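Homoserine O-acetyltransferase (Bacillus anthracis str. 'Ames Ancestor', PDB 3I1I) probably transfers an acetyl group from acetyl-CoA to the hydroxyl of L-homoserine, a step toward methionine, using an alpha/beta-hydrolase fold. Local coordinates at residues Leu14-Glu20 / Leu130-Met135. Sequence-based numbering, arbitrary orientation.
Sequences LKEYTFE and LDVARM
Tyr17, on strand 16-18, and Glu20, in the loop that follows, meet Asp131 of helix 130-135, the strand and helix axes 10.1 Å apart at closest approach and their N-to-C directions 138° apart; the CA atoms come nearest at Phe19 and Asp131. Asp131 OD1 accepts two hydrogen bonds. Tyr17 OH donates to the anti lone pair of Asp131 OD1 over 2.8 Å, with ring and carboxylate planes almost perpendicular, and Glu20 N to the syn lone pair of the same Asp131 OD1, also over 2.8 Å. The tyrosine hydroxyl gets there because CG stands anti to the backbone N (chi1 168°), sending the ring across to the helix. Asp131 OD2 turns back to Thr128 N just before the segment; together with the two bonds to OD1, this should hold the carboxylate in its rotation. Met135, a selenomethionine, covers one face of the Tyr17 ring: CG lies 4.0 Å from the ring centroid and nearly on its normal, a CH-pi contact, while SE, above the same face, is 4.7 Å from the centroid, a more distant Met-aromatic contact. Leu14 CD1 extends this apolar patch, 4.3 Å from Met135 CG. Farther along, Glu20 bends at chi2 and presents OE2 to Arg134 NE at 2.6 Å, a salt bridge whose N-H···O angle is 167°, with OE2 close to the guanidinium plane; Leu130 CD1 packs over a face of that guanidinium. Arg134 NH1 is also hydrogen-bonded to Tyr168 OH and to a glycerol, probably from the crystallisation liquor. The contact thus joins strand 10-18, outermost in the sheet within this chain, to helix 129-142. With two donors on OD1 and one on OD2, Asp131 is probably stabilised as the anion, although Glu20 OE2 lies 4.6 Å from Asp131 OD1, a like charge that Arg134 would partly offset.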
loop_
_atom_site.group_PDB
_atom_site.type_symbol
_atom_site.label_atom_id
_atom_site.label_comp_id
_atom_site.label_asym_id
_atom_site.label_seq_id
_atom_site.Cartn_x
_atom_site.Cartn_y
_atom_site.Cartn_z
ATOM N N LEU A 14 31.932 14.567 9.608
ATOM C CA LEU A 14 33.016 14.030 8.789
ATOM C C LEU A 14 33.068 14.852 7.507
ATOM O O LEU A 14 32.056 15.136 6.879
ATOM C CB LEU A 14 32.829 12.563 8.490
ATOM C CG LEU A 14 32.913 11.616 9.702
ATOM C CD1 LEU A 14 32.275 10.260 9.353
ATOM C CD2 LEU A 14 34.365 11.398 10.201
ATOM N N LYS A 15 34.269 15.293 7.174
ATOM C CA LYS A 15 34.472 16.174 6.047
ATOM C C LYS A 15 34.239 15.393 4.769
ATOM O O LYS A 15 33.743 15.938 3.788
ATOM C CB LYS A 15 35.885 16.752 6.065
ATOM C CG LYS A 15 36.098 17.876 7.060
ATOM C CD LYS A 15 37.538 18.311 7.043
ATOM C CE LYS A 15 37.793 19.596 7.811
ATOM N NZ LYS A 15 39.246 19.633 8.210
ATOM N N GLU A 16 34.639 14.130 4.795
ATOM C CA GLU A 16 34.322 13.205 3.741
ATOM C C GLU A 16 34.046 11.834 4.340
ATOM O O GLU A 16 34.868 11.315 5.103
ATOM C CB GLU A 16 35.491 13.076 2.751
ATOM C CG GLU A 16 35.844 14.333 1.938
ATOM C CD GLU A 16 34.671 14.922 1.135
ATOM O OE1 GLU A 16 33.670 14.221 0.858
ATOM O OE2 GLU A 16 34.770 16.119 0.787
ATOM N N TYR A 17 32.902 11.250 3.993
ATOM C CA TYR A 17 32.622 9.870 4.311
ATOM C C TYR A 17 32.352 9.070 3.010
ATOM O O TYR A 17 31.609 9.497 2.134
ATOM C CB TYR A 17 31.455 9.765 5.305
ATOM C CG TYR A 17 30.970 8.349 5.432
ATOM C CD1 TYR A 17 31.740 7.400 6.078
ATOM C CD2 TYR A 17 29.795 7.941 4.822
ATOM C CE1 TYR A 17 31.327 6.089 6.162
ATOM C CE2 TYR A 17 29.374 6.624 4.884
ATOM C CZ TYR A 17 30.139 5.699 5.556
ATOM O OH TYR A 17 29.758 4.380 5.601
ATOM N N THR A 18 32.966 7.901 2.886
ATOM C CA THR A 18 32.705 7.043 1.744
ATOM C C THR A 18 31.682 5.962 2.077
ATOM O O THR A 18 31.898 5.108 2.938
ATOM C CB THR A 18 34.001 6.417 1.218
ATOM O OG1 THR A 18 34.892 7.482 0.840
ATOM C CG2 THR A 18 33.722 5.499 0.004
ATOM N N PHE A 19 30.561 6.022 1.382
ATOM C CA PHE A 19 29.461 5.077 1.576
ATOM C C PHE A 19 29.849 3.704 1.002
ATOM O O PHE A 19 30.764 3.581 0.129
ATOM C CB PHE A 19 28.186 5.589 0.878
ATOM C CG PHE A 19 27.496 6.717 1.591
ATOM C CD1 PHE A 19 26.250 6.526 2.151
ATOM C CD2 PHE A 19 28.088 7.978 1.691
ATOM C CE1 PHE A 19 25.587 7.577 2.807
ATOM C CE2 PHE A 19 27.432 9.047 2.339
ATOM C CZ PHE A 19 26.188 8.835 2.913
ATOM N N GLU A 20 29.130 2.683 1.455
ATOM C CA GLU A 20 29.379 1.320 1.017
ATOM C C GLU A 20 29.281 1.173 -0.509
ATOM O O GLU A 20 29.961 0.336 -1.103
ATOM C CB GLU A 20 28.424 0.362 1.734
ATOM C CG GLU A 20 28.782 0.164 3.234
ATOM C CD GLU A 20 30.145 -0.541 3.437
ATOM O OE1 GLU A 20 30.488 -1.420 2.600
ATOM O OE2 GLU A 20 30.866 -0.227 4.430
ATOM N N LEU A 130 24.711 -0.542 7.531
ATOM C CA LEU A 130 26.148 -0.672 7.713
ATOM C C LEU A 130 26.826 0.710 7.599
ATOM O O LEU A 130 27.743 1.018 8.391
ATOM C CB LEU A 130 26.734 -1.681 6.767
ATOM C CG LEU A 130 28.254 -1.834 6.773
ATOM C CD1 LEU A 130 28.802 -1.995 8.184
ATOM C CD2 LEU A 130 28.626 -3.034 5.836
ATOM N N ASP A 131 26.349 1.556 6.682
ATOM C CA ASP A 131 26.863 2.941 6.602
ATOM C C ASP A 131 26.697 3.670 7.922
ATOM O O ASP A 131 27.628 4.338 8.369
ATOM C CB ASP A 131 26.191 3.727 5.506
ATOM C CG ASP A 131 26.628 3.278 4.125
ATOM O OD1 ASP A 131 27.851 3.249 3.908
ATOM O OD2 ASP A 131 25.771 2.946 3.266
ATOM N N VAL A 132 25.552 3.472 8.585
ATOM C CA VAL A 132 25.310 4.102 9.864
ATOM C C VAL A 132 26.292 3.580 10.958
ATOM O O VAL A 132 26.841 4.366 11.743
ATOM C CB VAL A 132 23.825 3.997 10.298
ATOM C CG1 VAL A 132 23.649 4.456 11.746
ATOM C CG2 VAL A 132 22.895 4.803 9.306
ATOM N N ALA A 133 26.520 2.275 10.972
ATOM C CA ALA A 133 27.447 1.648 11.885
ATOM C C ALA A 133 28.889 2.183 11.623
ATOM O O ALA A 133 29.627 2.459 12.565
ATOM C CB ALA A 133 27.371 0.111 11.729
ATOM N N ARG A 134 29.279 2.362 10.363
ATOM C CA ARG A 134 30.623 2.883 10.079
ATOM C C ARG A 134 30.788 4.325 10.581
ATOM O O ARG A 134 31.821 4.663 11.150
ATOM C CB ARG A 134 30.972 2.804 8.600
ATOM C CG ARG A 134 30.849 1.376 8.001
ATOM C CD ARG A 134 32.150 0.979 7.389
ATOM N NE ARG A 134 32.145 -0.306 6.668
ATOM C CZ ARG A 134 32.603 -1.467 7.156
ATOM N NH1 ARG A 134 33.085 -1.577 8.411
ATOM N NH2 ARG A 134 32.564 -2.537 6.375
HETATM N N MSE A 135 29.756 5.150 10.419
HETATM C CA MSE A 135 29.819 6.487 10.932
HETATM C C MSE A 135 29.882 6.503 12.451
HETATM O O MSE A 135 30.738 7.161 13.002
HETATM C CB MSE A 135 28.654 7.305 10.446
HETATM C CG MSE A 135 28.830 7.719 9.007
HETATM SE SE MSE A 135 27.153 8.432 8.336
HETATM C CE MSE A 135 26.884 9.847 9.685
#